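Local coordinates for hypothetical 19.5 KDA protein IN emre-rus intergenic region (Escherichia coli, PDB 1FUX) that is of unknown function but belongs to the phosphatidylethanolamine-binding protein family, forms a periplasmic homodimer and is related to the mammalian Raf kinase inhibitor protein, at residues F3-N8 against A153-T158; T17-F22 against G30-S35; A49-D54 against Q121-A126; V68-A73 against E130-D135. All coordinates share one frame; numbering follows the deposited sequence.

Overall arrangement
Contacts 1, 3 and 4 all reach the five-stranded antiparallel sheet, ordered 95-96, 63-72, 47-54, 118-127, 151-161. Contact 3 joins two inner strands near the chain's centre. Contact 4, its centre about 13 Å from that of contact 3, ties strand 63-72 to the loop before helix 140-148. Contact 1, its centre about 8 Å from that of contact 3, lays N-terminal strand 4-6 beside strand 151-161. Along the chain, contact 1 encloses the others, contact 2 precedes contact 3, and contacts 3 and 4 interleave. Contact 2 joins two loops, touches contacts 1 and 3, and lies across the chain's centre from contact 4, centres about 23 Å apart. N-terminal strand and loops are held against the sheet.

Contact 1: F3-N8 against A153-T158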
loop_
_atom_site.group_PDB
_atom_site.type_symbol
_atom_site.label_atom_id
_atom_site.label_comp_id
_atom_site.label_asym_id
_atom_site.label_seq_id
_atom_site.Cartn_x
_atom_site.Cartn_y
_atom_site.Cartn_z
ATOM N N PHE A 3 -0.804 25.840 -9.889
ATOM C CA PHE A 3 -1.939 24.997 -9.409
ATOM C C PHE A 3 -2.048 25.028 -7.903
ATOM O O PHE A 3 -1.060 24.814 -7.197
ATOM C CB PHE A 3 -1.879 23.597 -9.951
ATOM C CG PHE A 3 -3.040 22.671 -9.746
ATOM C CD1 PHE A 3 -4.331 22.993 -10.141
ATOM C CD2 PHE A 3 -2.848 21.439 -9.140
ATOM C CE1 PHE A 3 -5.400 22.140 -10.010
ATOM C CE2 PHE A 3 -3.914 20.570 -8.996
ATOM C CZ PHE A 3 -5.195 20.893 -9.415
ATOM N N GLN A 4 -3.220 25.366 -7.331
ATOM C CA GLN A 4 -3.341 25.547 -5.902
ATOM C C GLN A 4 -4.612 24.873 -5.329
ATOM O O GLN A 4 -5.470 24.586 -6.135
ATOM C CB GLN A 4 -3.413 27.054 -5.551
ATOM C CG GLN A 4 -2.166 27.891 -5.776
ATOM C CD GLN A 4 -2.481 29.320 -6.216
ATOM O OE1 GLN A 4 -3.116 30.033 -5.463
ATOM N NE2 GLN A 4 -2.052 29.694 -7.414
ATOM N N VAL A 5 -4.611 24.609 -4.065
ATOM C CA VAL A 5 -5.772 23.990 -3.378
ATOM C C VAL A 5 -5.900 24.631 -2.011
ATOM O O VAL A 5 -4.925 24.987 -1.339
ATOM C CB VAL A 5 -5.692 22.462 -3.271
ATOM C CG1 VAL A 5 -4.478 22.005 -2.511
ATOM C CG2 VAL A 5 -6.971 21.886 -2.624
ATOM N N THR A 6 -7.151 24.825 -1.543
ATOM C CA THR A 6 -7.444 25.368 -0.245
ATOM C C THR A 6 -8.500 24.488 0.478
ATOM O O THR A 6 -9.113 23.675 -0.202
ATOM C CB THR A 6 -8.088 26.773 -0.308
ATOM O OG1 THR A 6 -9.327 26.732 -1.035
ATOM C CG2 THR A 6 -7.150 27.722 -1.045
ATOM N N SER A 7 -8.673 24.738 1.764
ATOM C CA SER A 7 -9.687 23.981 2.504
ATOM C C SER A 7 -10.203 24.869 3.644
ATOM O O SER A 7 -9.475 25.569 4.334
ATOM C CB SER A 7 -9.205 22.636 3.079
ATOM O OG SER A 7 -10.209 22.139 3.991
ATOM N N ASN A 8 -11.485 24.647 3.956
ATOM C CA ASN A 8 -12.101 25.377 5.072
ATOM C C ASN A 8 -11.896 24.641 6.390
ATOM O O ASN A 8 -12.054 25.186 7.495
ATOM C CB ASN A 8 -13.605 25.512 4.791
ATOM C CG ASN A 8 -14.002 26.064 3.452
ATOM O OD1 ASN A 8 -13.582 27.158 3.034
ATOM N ND2 ASN A 8 -14.879 25.391 2.690
ATOM N N ALA A 153 0.043 18.589 -13.000
ATOM C CA ALA A 153 0.461 19.345 -11.849
ATOM C C ALA A 153 -0.192 18.861 -10.556
ATOM O O ALA A 153 -1.204 18.146 -10.640
ATOM C CB ALA A 153 0.077 20.827 -12.006
ATOM N N THR A 154 0.351 19.197 -9.396
ATOM C CA THR A 154 -0.291 18.811 -8.141
ATOM C C THR A 154 -0.187 19.960 -7.150
ATOM O O THR A 154 0.682 20.867 -7.177
ATOM C CB THR A 154 0.247 17.497 -7.504
ATOM O OG1 THR A 154 1.583 17.735 -7.055
ATOM C CG2 THR A 154 0.203 16.313 -8.465
ATOM N N ALA A 155 -1.126 19.993 -6.179
ATOM C CA ALA A 155 -1.089 20.930 -5.098
ATOM C C ALA A 155 -1.477 20.167 -3.812
ATOM O O ALA A 155 -2.333 19.282 -3.912
ATOM C CB ALA A 155 -2.077 22.085 -5.264
ATOM N N GLU A 156 -0.929 20.550 -2.702
ATOM C CA GLU A 156 -1.264 19.771 -1.499
ATOM C C GLU A 156 -1.314 20.583 -0.232
ATOM O O GLU A 156 -0.794 21.703 -0.100
ATOM C CB GLU A 156 -0.219 18.630 -1.445
ATOM C CG GLU A 156 1.150 19.086 -1.031
ATOM C CD GLU A 156 2.267 18.109 -1.343
ATOM O OE1 GLU A 156 2.802 17.464 -0.420
ATOM O OE2 GLU A 156 2.629 18.005 -2.538
ATOM N N ILE A 157 -2.090 20.074 0.735
ATOM C CA ILE A 157 -2.160 20.613 2.082
ATOM C C ILE A 157 -1.713 19.512 3.048
ATOM O O ILE A 157 -2.171 18.393 2.847
ATOM C CB ILE A 157 -3.586 21.018 2.535
ATOM C CG1 ILE A 157 -4.124 21.925 1.411
ATOM C CG2 ILE A 157 -3.527 21.731 3.872
ATOM C CD1 ILE A 157 -5.633 22.022 1.385
ATOM N N THR A 158 -0.905 19.825 4.033
ATOM C CA THR A 158 -0.383 18.804 4.939
ATOM C C THR A 158 -0.596 19.067 6.416
ATOM O O THR A 158 0.322 19.426 7.188
ATOM C CB THR A 158 1.147 18.658 4.660
ATOM O OG1 THR A 158 1.403 18.500 3.262
ATOM C CG2 THR A 158 1.745 17.436 5.344
HETATM O O HOH W 1 1.216 23.399 -7.679
#
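The phenyl ring of F3 overlaps the start of strand 153-157, at A153 to A155, bringing its CD2 corner to 3.6 Å from T154 C, so that T154 CA and C lie at the ring's edge. Setting CG anti to the backbone N (chi1 -171°) swings the ring across this strand, while F3 CB rests 4.0 Å from A153 CB. Farther on, V5 CG1 is wedged between A155 CB, at 3.7 Å, and I157 CG1, at 3.9 Å. The I157 methyl CD1 reaches past it to S7 CB. Strand 4-6 belongs to a three-stranded sheet and strand 151-161 is the outermost strand of the five-stranded one, so this is an interface between two sheets of the beta-rich PEBP fold. The short segments run in roughly the same direction, 27° apart, with no direct hydrogen bond between them. L36 and V124 add apolar surface around V5, and P42 touches both F3 and A153. Replacing F3 with an alanine would probably open a gap beside T154 and deprive V124 and P42 of an apolar neighbour. One water links this end, donating to F3 O at 2.7 Å and to T154 O at 2.6 Å.

Contact 2: T17-F22 against G30-S35; sequences TTSHVF and GNTSPS
Four hydrogen bonds join segment 17-22 to segment 30-35, three of them backbone to backbone. G30 N gives a nearly straight bond to T18 O (2.8 Å, 176° at the hydrogen), T32 N donates to S19 O at 2.8 Å, and N31 N reaches V21 O. The fourth comes from a side chain: H20 ND1 donates to T32 O at 2.8 Å, with the carbonyl oxygen close to the imidazole plane. T32 OG1 turns back to G30 O, bracing its own segment.

Packing around the H20 ring completes this grip. P34 CB makes a CH-pi contact over one face, 4.1 Å from the centroid, and S19 CB lies over the opposite face, so the imidazole is sandwiched while its edge is bonded. At the other end, F22 and N31 run side by side with ring and amide planes nearly perpendicular (89°), and N31 OD1 sits at the ring edge, 3.4 Å from F22 CD1. The amide is held by G108 N and Y103 OH, and F22 stacks on F101.

The two loops flank the small hairpin of strands 23-24 and 27-28, which the C27-C110 disulfide also secures. Since neither segment is a strand, backbone N-H groups of G30, N31 and T32 and one imidazole N-H, paired with carbonyls, take the place of a strand ladder, which should fix the loops' relative positions at the base of the hairpin.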
loop_
_atom_site.group_PDB
_atom_site.type_symbol
_atom_site.label_atom_id
_atom_site.label_comp_id
_atom_site.label_asym_id
_atom_site.label_seq_id
_atom_site.Cartn_x
_atom_site.Cartn_y
_atom_site.Cartn_z
ATOM N N THR A 17 -8.866 18.175 13.280
ATOM C CA THR A 17 -9.900 18.083 14.339
ATOM C C THR A 17 -10.473 16.662 14.305
ATOM O O THR A 17 -10.308 15.892 13.359
ATOM C CB THR A 17 -11.044 19.068 14.139
ATOM O OG1 THR A 17 -11.650 18.707 12.895
ATOM C CG2 THR A 17 -10.580 20.510 14.004
ATOM N N THR A 18 -11.332 16.339 15.284
ATOM C CA THR A 18 -11.905 15.014 15.420
ATOM C C THR A 18 -12.737 14.575 14.232
ATOM O O THR A 18 -12.950 13.383 14.010
ATOM C CB THR A 18 -12.843 14.895 16.661
ATOM O OG1 THR A 18 -13.815 15.933 16.646
ATOM C CG2 THR A 18 -11.994 15.003 17.906
ATOM N N SER A 19 -13.308 15.526 13.502
ATOM C CA SER A 19 -14.126 15.248 12.337
ATOM C C SER A 19 -13.309 14.409 11.341
ATOM O O SER A 19 -13.909 13.627 10.616
ATOM C CB SER A 19 -14.444 16.603 11.655
ATOM O OG SER A 19 -15.414 16.287 10.627
ATOM N N HIS A 20 -11.992 14.648 11.262
ATOM C CA HIS A 20 -11.180 13.954 10.255
ATOM C C HIS A 20 -10.338 12.809 10.770
ATOM O O HIS A 20 -9.410 12.344 10.061
ATOM C CB HIS A 20 -10.312 14.989 9.478
ATOM C CG HIS A 20 -11.126 16.213 9.160
ATOM N ND1 HIS A 20 -12.192 16.275 8.312
ATOM C CD2 HIS A 20 -10.995 17.470 9.690
ATOM C CE1 HIS A 20 -12.708 17.498 8.319
ATOM N NE2 HIS A 20 -11.980 18.250 9.133
ATOM N N VAL A 21 -10.627 12.279 11.941
ATOM C CA VAL A 21 -9.910 11.162 12.593
ATOM C C VAL A 21 -10.748 9.906 12.357
ATOM O O VAL A 21 -11.984 9.997 12.174
ATOM C CB VAL A 21 -9.771 11.506 14.085
ATOM C CG1 VAL A 21 -9.312 10.372 15.008
ATOM C CG2 VAL A 21 -8.809 12.671 14.215
ATOM N N PHE A 22 -10.067 8.795 12.109
ATOM C CA PHE A 22 -10.750 7.552 11.723
ATOM C C PHE A 22 -11.682 7.063 12.833
ATOM O O PHE A 22 -11.570 7.456 13.986
ATOM C CB PHE A 22 -9.644 6.504 11.484
ATOM C CG PHE A 22 -10.091 5.200 10.901
ATOM C CD1 PHE A 22 -10.842 5.153 9.760
ATOM C CD2 PHE A 22 -9.832 4.000 11.577
ATOM C CE1 PHE A 22 -11.294 3.972 9.191
ATOM C CE2 PHE A 22 -10.301 2.792 11.051
ATOM C CZ PHE A 22 -11.031 2.795 9.878
ATOM N N GLY A 30 -14.799 11.335 13.627
ATOM C CA GLY A 30 -15.920 11.531 12.727
ATOM C C GLY A 30 -15.726 10.866 11.369
ATOM O O GLY A 30 -16.670 10.751 10.586
ATOM N N ASN A 31 -14.496 10.474 11.058
ATOM C CA ASN A 31 -14.141 9.859 9.775
ATOM C C ASN A 31 -14.734 10.539 8.561
ATOM O O ASN A 31 -15.350 9.917 7.682
ATOM C CB ASN A 31 -14.482 8.351 9.903
ATOM C CG ASN A 31 -13.735 7.467 8.917
ATOM O OD1 ASN A 31 -12.603 7.758 8.521
ATOM N ND2 ASN A 31 -14.334 6.393 8.418
ATOM N N THR A 32 -14.637 11.884 8.493
ATOM C CA THR A 32 -15.206 12.645 7.387
ATOM C C THR A 32 -14.097 13.352 6.578
ATOM O O THR A 32 -13.261 13.917 7.253
ATOM C CB THR A 32 -16.097 13.778 7.959
ATOM O OG1 THR A 32 -17.213 13.131 8.632
ATOM C CG2 THR A 32 -16.722 14.656 6.894
ATOM N N SER A 33 -14.206 13.341 5.260
ATOM C CA SER A 33 -13.167 13.998 4.460
ATOM C C SER A 33 -13.404 15.503 4.518
ATOM O O SER A 33 -14.543 15.935 4.527
ATOM C CB SER A 33 -13.276 13.554 3.022
ATOM O OG SER A 33 -14.552 13.753 2.421
ATOM N N PRO A 34 -12.331 16.271 4.620
ATOM C CA PRO A 34 -12.477 17.735 4.548
ATOM C C PRO A 34 -12.764 18.240 3.155
ATOM O O PRO A 34 -12.440 17.625 2.123
ATOM C CB PRO A 34 -11.084 18.157 5.047
ATOM C CG PRO A 34 -10.196 17.142 4.374
ATOM C CD PRO A 34 -10.907 15.821 4.684
ATOM N N SER A 35 -13.381 19.449 3.057
ATOM C CA SER A 35 -13.607 20.035 1.751
ATOM C C SER A 35 -12.242 20.471 1.187
ATOM O O SER A 35 -11.293 20.674 1.918
ATOM C CB SER A 35 -14.514 21.286 1.757
ATOM O OG SER A 35 -13.860 22.312 2.505
#

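Contact 3: A49-D54 against Q121-A126; sequences AVTVYD and QFKVWA
T51 OG1 stands between its own backbone N and carbonyl carbon (chi1 54°), while W125 CG is anti to its carbonyl carbon (chi1 -50°); together these torsions carry the threonine hydroxyl to the edge of the indole. W125 NE1 donates to T51 OG1 over 3.0 Å, with the oxygen nearly in the ring plane. A water lies 2.7 Å from T51 OG1 and donates to Q121 O, linking the hydroxyl to the neighbouring strand. K123 CE lies above the indole face, 3.5 Å from its plane and toward the rim. On this same side of the sheet A49 CB meets W125 CB, and L147 of helix 140-148 covers A49, T51 and W125.

The backbones form an antiparallel ladder at the middle of the five-stranded sheet of this PEBP-family protein. A49-W125, T51-K123 and Y53-Q121 are hydrogen-bonded pairs, each joined by two N-H...O bonds; V50-V124 and V52-F122 are the non-hydrogen-bonded pairs between them. CA-H...O contacts add to the ladder, as from V52 CA to Q121 O at 3.2 Å.

V50, V52, F122 and V124 project from the opposite side of the sheet. V52 lies alongside F122 and sets CG1 over the phenyl face, 3.9 Å from its centroid, while CG2 touches CD2 at 3.6 Å. V50 CG2 meets V124 CG2 at 4.0 Å, and P34 packs against F122. Back on the helix-covered side, the Q121 amide nitrogen NE2 lies at the ring edge of Y53, 3.5 Å from CD2. Y53 OH bonds to S61 O, and its side chain packs on G60 of the second subunit.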
loop_
_atom_site.group_PDB
_atom_site.type_symbol
_atom_site.label_atom_id
_atom_site.label_comp_id
_atom_site.label_asym_id
_atom_site.label_seq_id
_atom_site.Cartn_x
_atom_site.Cartn_y
_atom_site.Cartn_z
ATOM N N ALA A 49 -7.853 14.372 -9.554
ATOM C CA ALA A 49 -7.837 13.207 -8.622
ATOM C C ALA A 49 -7.447 13.761 -7.280
ATOM O O ALA A 49 -6.813 14.835 -7.199
ATOM C CB ALA A 49 -6.899 12.154 -9.169
ATOM N N VAL A 50 -7.849 13.102 -6.173
ATOM C CA VAL A 50 -7.410 13.565 -4.861
ATOM C C VAL A 50 -6.821 12.322 -4.129
ATOM O O VAL A 50 -7.481 11.290 -4.206
ATOM C CB VAL A 50 -8.529 14.176 -3.995
ATOM C CG1 VAL A 50 -8.087 14.465 -2.556
ATOM C CG2 VAL A 50 -8.899 15.523 -4.649
ATOM N N THR A 51 -5.680 12.470 -3.478
ATOM C CA THR A 51 -5.146 11.336 -2.716
ATOM C C THR A 51 -4.818 11.856 -1.337
ATOM O O THR A 51 -4.495 13.027 -1.117
ATOM C CB THR A 51 -3.873 10.662 -3.305
ATOM O OG1 THR A 51 -2.836 11.626 -3.526
ATOM C CG2 THR A 51 -4.194 9.914 -4.603
ATOM N N VAL A 52 -4.793 10.942 -0.315
ATOM C CA VAL A 52 -4.459 11.306 1.041
ATOM C C VAL A 52 -3.498 10.184 1.492
ATOM O O VAL A 52 -3.866 8.994 1.436
ATOM C CB VAL A 52 -5.636 11.395 2.021
ATOM C CG1 VAL A 52 -5.148 11.745 3.418
ATOM C CG2 VAL A 52 -6.669 12.403 1.469
ATOM N N TYR A 53 -2.305 10.602 1.863
ATOM C CA TYR A 53 -1.239 9.641 2.172
ATOM C C TYR A 53 -0.428 10.044 3.383
ATOM O O TYR A 53 -0.181 11.242 3.551
ATOM C CB TYR A 53 -0.294 9.569 0.967
ATOM C CG TYR A 53 0.815 8.505 1.103
ATOM C CD1 TYR A 53 0.544 7.161 0.876
ATOM C CD2 TYR A 53 2.082 8.904 1.366
ATOM C CE1 TYR A 53 1.590 6.231 1.007
ATOM C CE2 TYR A 53 3.161 8.006 1.446
ATOM C CZ TYR A 53 2.862 6.672 1.287
ATOM O OH TYR A 53 3.928 5.751 1.347
ATOM N N ASP A 54 -0.107 9.065 4.230
ATOM C CA ASP A 54 0.748 9.332 5.393
ATOM C C ASP A 54 2.029 8.526 5.222
ATOM O O ASP A 54 2.063 7.328 5.439
ATOM C CB ASP A 54 -0.019 8.838 6.639
ATOM C CG ASP A 54 0.819 8.912 7.896
ATOM O OD1 ASP A 54 1.908 9.523 7.908
ATOM O OD2 ASP A 54 0.379 8.298 8.912
ATOM N N GLN A 121 -0.645 13.966 3.873
ATOM C CA GLN A 121 -0.579 14.748 2.629
ATOM C C GLN A 121 -1.880 14.620 1.870
ATOM O O GLN A 121 -2.243 13.569 1.321
ATOM C CB GLN A 121 0.593 14.303 1.742
ATOM C CG GLN A 121 1.920 14.101 2.422
ATOM C CD GLN A 121 3.060 13.322 1.840
ATOM O OE1 GLN A 121 4.255 13.627 2.089
ATOM N NE2 GLN A 121 2.936 12.268 1.056
ATOM N N PHE A 122 -2.621 15.741 1.809
ATOM C CA PHE A 122 -3.875 15.833 1.064
ATOM C C PHE A 122 -3.451 16.489 -0.251
ATOM O O PHE A 122 -3.084 17.673 -0.265
ATOM C CB PHE A 122 -4.937 16.711 1.742
ATOM C CG PHE A 122 -5.620 16.057 2.916
ATOM C CD1 PHE A 122 -4.940 15.825 4.116
ATOM C CD2 PHE A 122 -6.941 15.695 2.775
ATOM C CE1 PHE A 122 -5.623 15.201 5.164
ATOM C CE2 PHE A 122 -7.625 15.071 3.816
ATOM C CZ PHE A 122 -6.942 14.860 5.006
ATOM N N LYS A 123 -3.545 15.735 -1.332
ATOM C CA LYS A 123 -3.024 16.206 -2.603
ATOM C C LYS A 123 -4.017 16.137 -3.738
ATOM O O LYS A 123 -4.729 15.161 -3.963
ATOM C CB LYS A 123 -1.823 15.261 -2.895
ATOM C CG LYS A 123 -1.081 15.481 -4.229
ATOM C CD LYS A 123 0.290 14.818 -3.967
ATOM C CE LYS A 123 1.133 14.631 -5.205
ATOM N NZ LYS A 123 2.316 13.750 -4.872
ATOM N N VAL A 124 -4.154 17.267 -4.487
ATOM C CA VAL A 124 -5.005 17.257 -5.645
ATOM C C VAL A 124 -4.146 17.183 -6.907
ATOM O O VAL A 124 -3.116 17.862 -6.984
ATOM C CB VAL A 124 -5.855 18.581 -5.722
ATOM C CG1 VAL A 124 -6.831 18.370 -6.862
ATOM C CG2 VAL A 124 -6.542 18.758 -4.375
ATOM N N TRP A 125 -4.528 16.406 -7.878
ATOM C CA TRP A 125 -3.856 16.148 -9.120
ATOM C C TRP A 125 -4.663 16.619 -10.332
ATOM O O TRP A 125 -5.835 16.268 -10.439
ATOM C CB TRP A 125 -3.637 14.642 -9.389
ATOM C CG TRP A 125 -3.011 13.903 -8.245
ATOM C CD1 TRP A 125 -3.528 13.730 -6.986
ATOM C CD2 TRP A 125 -1.771 13.171 -8.262
ATOM N NE1 TRP A 125 -2.671 12.986 -6.190
ATOM C CE2 TRP A 125 -1.615 12.596 -6.978
ATOM C CE3 TRP A 125 -0.819 12.953 -9.262
ATOM C CZ2 TRP A 125 -0.505 11.810 -6.677
ATOM C CZ3 TRP A 125 0.288 12.187 -8.940
ATOM C CH2 TRP A 125 0.415 11.624 -7.677
ATOM N N ALA A 126 -3.997 17.320 -11.231
ATOM C CA ALA A 126 -4.544 17.746 -12.511
ATOM C C ALA A 126 -3.982 16.747 -13.529
ATOM O O ALA A 126 -2.747 16.638 -13.652
ATOM C CB ALA A 126 -4.129 19.133 -12.965
HETATM O O HOH W 2 -1.442 12.080 -1.221
#

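Contact 4: V68-A73 against E130-D135; sequences VVNIPA and EKIPVD
The N70 amide has the methylene CD of K131 over one face, 3.6 Å from N70 CG, and the backbone of I132 along its polar edge. There I132 N donates to N70 OD1 at 2.9 Å, and N70 ND2 donates to I132 O at 3.1 Å. The second bond lies close to the amide plane, whereas the I132 N-H is tilted 19° from the plane of the side-chain carbonyl. Pointing CG away from the backbone carbonyl (chi1 -60°) presents this edge to the loop, and the left-handed backbone of N70 interrupts the extended course of strand 63-72.

Beside the amide, V69 CG1 meets I132 CD1 at 3.9 Å, the two side chains crossing at about a right angle, and V69 CG2 faces V134, although the closeness of that pair is doubtful because V134 is modelled nearly eclipsed. V143, M146 and L147 of helix 140-148 continue this apolar cluster. A water donates to N70 O and weakly accepts from K131 NZ, which also has a weak bond to G93 O.

A leucine in place of N70 would probably leave I132 N and I132 O without these mates and weaken the loop's hold on the strand, leaving mainly the apolar contacts of V69. I132 O also takes a weak bond from V134 N, round the inverse gamma turn at P133. Presenting acceptor and donor together, the asparagine stands in for a neighbouring strand's backbone, pairing with both N-H and C=O of I132 and tying the irregular loop before helix 140-148 to the sheet.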
loop_
_atom_site.group_PDB
_atom_site.type_symbol
_atom_site.label_atom_id
_atom_site.label_comp_id
_atom_site.label_asym_id
_atom_site.label_seq_id
_atom_site.Cartn_x
_atom_site.Cartn_y
_atom_site.Cartn_z
ATOM N N VAL A 68 -9.424 9.286 -4.888
ATOM C CA VAL A 68 -10.631 9.572 -5.656
ATOM C C VAL A 68 -10.131 10.012 -7.062
ATOM O O VAL A 68 -9.256 10.864 -7.058
ATOM C CB VAL A 68 -11.402 10.863 -5.293
ATOM C CG1 VAL A 68 -12.745 10.900 -6.052
ATOM C CG2 VAL A 68 -11.588 11.026 -3.833
ATOM N N VAL A 69 -10.660 9.395 -8.100
ATOM C CA VAL A 69 -10.139 9.799 -9.412
ATOM C C VAL A 69 -11.347 10.031 -10.310
ATOM O O VAL A 69 -12.501 9.796 -9.915
ATOM C CB VAL A 69 -9.194 8.781 -10.050
ATOM C CG1 VAL A 69 -7.991 8.416 -9.156
ATOM C CG2 VAL A 69 -9.904 7.481 -10.378
ATOM N N ASN A 70 -11.022 10.464 -11.546
ATOM C CA ASN A 70 -12.068 10.677 -12.554
ATOM C C ASN A 70 -13.019 11.788 -12.117
ATOM O O ASN A 70 -14.208 11.814 -12.490
ATOM C CB ASN A 70 -12.759 9.388 -12.952
ATOM C CG ASN A 70 -11.880 8.291 -13.561
ATOM O OD1 ASN A 70 -10.762 8.571 -13.955
ATOM N ND2 ASN A 70 -12.348 7.058 -13.649
ATOM N N ILE A 71 -12.471 12.768 -11.420
ATOM C CA ILE A 71 -13.230 13.970 -11.116
ATOM C C ILE A 71 -13.268 14.733 -12.457
ATOM O O ILE A 71 -12.225 15.047 -13.039
ATOM C CB ILE A 71 -12.661 14.775 -9.981
ATOM C CG1 ILE A 71 -12.645 13.947 -8.661
ATOM C CG2 ILE A 71 -13.521 16.020 -9.790
ATOM C CD1 ILE A 71 -11.690 14.561 -7.648
ATOM N N PRO A 72 -14.469 14.986 -12.958
ATOM C CA PRO A 72 -14.601 15.709 -14.225
ATOM C C PRO A 72 -13.832 17.004 -14.194
ATOM O O PRO A 72 -13.725 17.779 -13.244
ATOM C CB PRO A 72 -16.102 15.929 -14.408
ATOM C CG PRO A 72 -16.756 14.968 -13.498
ATOM C CD PRO A 72 -15.770 14.611 -12.393
ATOM N N ALA A 73 -13.263 17.375 -15.363
ATOM C CA ALA A 73 -12.478 18.593 -15.511
ATOM C C ALA A 73 -13.291 19.845 -15.205
ATOM O O ALA A 73 -12.663 20.842 -14.915
ATOM C CB ALA A 73 -11.906 18.776 -16.922
ATOM N N GLU A 130 -8.877 11.881 -19.440
ATOM C CA GLU A 130 -10.229 11.986 -18.908
ATOM C C GLU A 130 -10.582 10.860 -17.947
ATOM O O GLU A 130 -11.355 11.093 -17.017
ATOM C CB GLU A 130 -11.263 12.014 -20.036
ATOM C CG GLU A 130 -12.679 11.679 -19.608
ATOM C CD GLU A 130 -13.667 11.551 -20.751
ATOM O OE1 GLU A 130 -13.999 12.614 -21.338
ATOM O OE2 GLU A 130 -14.086 10.410 -21.038
ATOM N N LYS A 131 -10.208 9.627 -18.225
ATOM C CA LYS A 131 -10.593 8.498 -17.395
ATOM C C LYS A 131 -9.418 7.541 -17.178
ATOM O O LYS A 131 -8.769 7.216 -18.170
ATOM C CB LYS A 131 -11.675 7.628 -18.024
ATOM C CG LYS A 131 -13.114 8.084 -18.003
ATOM C CD LYS A 131 -13.780 8.070 -16.645
ATOM C CE LYS A 131 -15.180 8.678 -16.774
ATOM N NZ LYS A 131 -16.096 8.259 -15.687
ATOM N N ILE A 132 -9.258 7.095 -15.946
ATOM C CA ILE A 132 -8.222 6.085 -15.674
ATOM C C ILE A 132 -8.995 4.890 -15.133
ATOM O O ILE A 132 -10.053 5.123 -14.544
ATOM C CB ILE A 132 -7.085 6.552 -14.775
ATOM C CG1 ILE A 132 -7.486 7.281 -13.479
ATOM C CG2 ILE A 132 -6.125 7.443 -15.574
ATOM C CD1 ILE A 132 -6.405 6.986 -12.415
ATOM N N PRO A 133 -8.657 3.669 -15.504
ATOM C CA PRO A 133 -9.396 2.495 -15.136
ATOM C C PRO A 133 -9.258 2.149 -13.657
ATOM O O PRO A 133 -8.440 1.305 -13.333
ATOM C CB PRO A 133 -8.837 1.377 -16.007
ATOM C CG PRO A 133 -7.437 1.823 -16.275
ATOM C CD PRO A 133 -7.487 3.327 -16.374
ATOM N N VAL A 134 -9.961 2.829 -12.772
ATOM C CA VAL A 134 -9.878 2.486 -11.358
ATOM C C VAL A 134 -11.270 2.051 -10.903
ATOM O O VAL A 134 -12.300 2.443 -11.466
ATOM C CB VAL A 134 -9.192 3.443 -10.405
ATOM C CG1 VAL A 134 -8.466 4.592 -11.063
ATOM C CG2 VAL A 134 -9.943 3.859 -9.157
ATOM N N ASP A 135 -11.238 1.132 -9.942
ATOM C CA ASP A 135 -12.502 0.675 -9.377
ATOM C C ASP A 135 -12.327 0.544 -7.877
ATOM O O ASP A 135 -11.258 0.873 -7.321
ATOM C CB ASP A 135 -13.024 -0.545 -10.096
ATOM C CG ASP A 135 -12.127 -1.762 -10.042
ATOM O OD1 ASP A 135 -11.342 -1.951 -9.087
ATOM O OD2 ASP A 135 -12.266 -2.563 -11.013
HETATM O O HOH W 3 -15.523 11.201 -15.001
#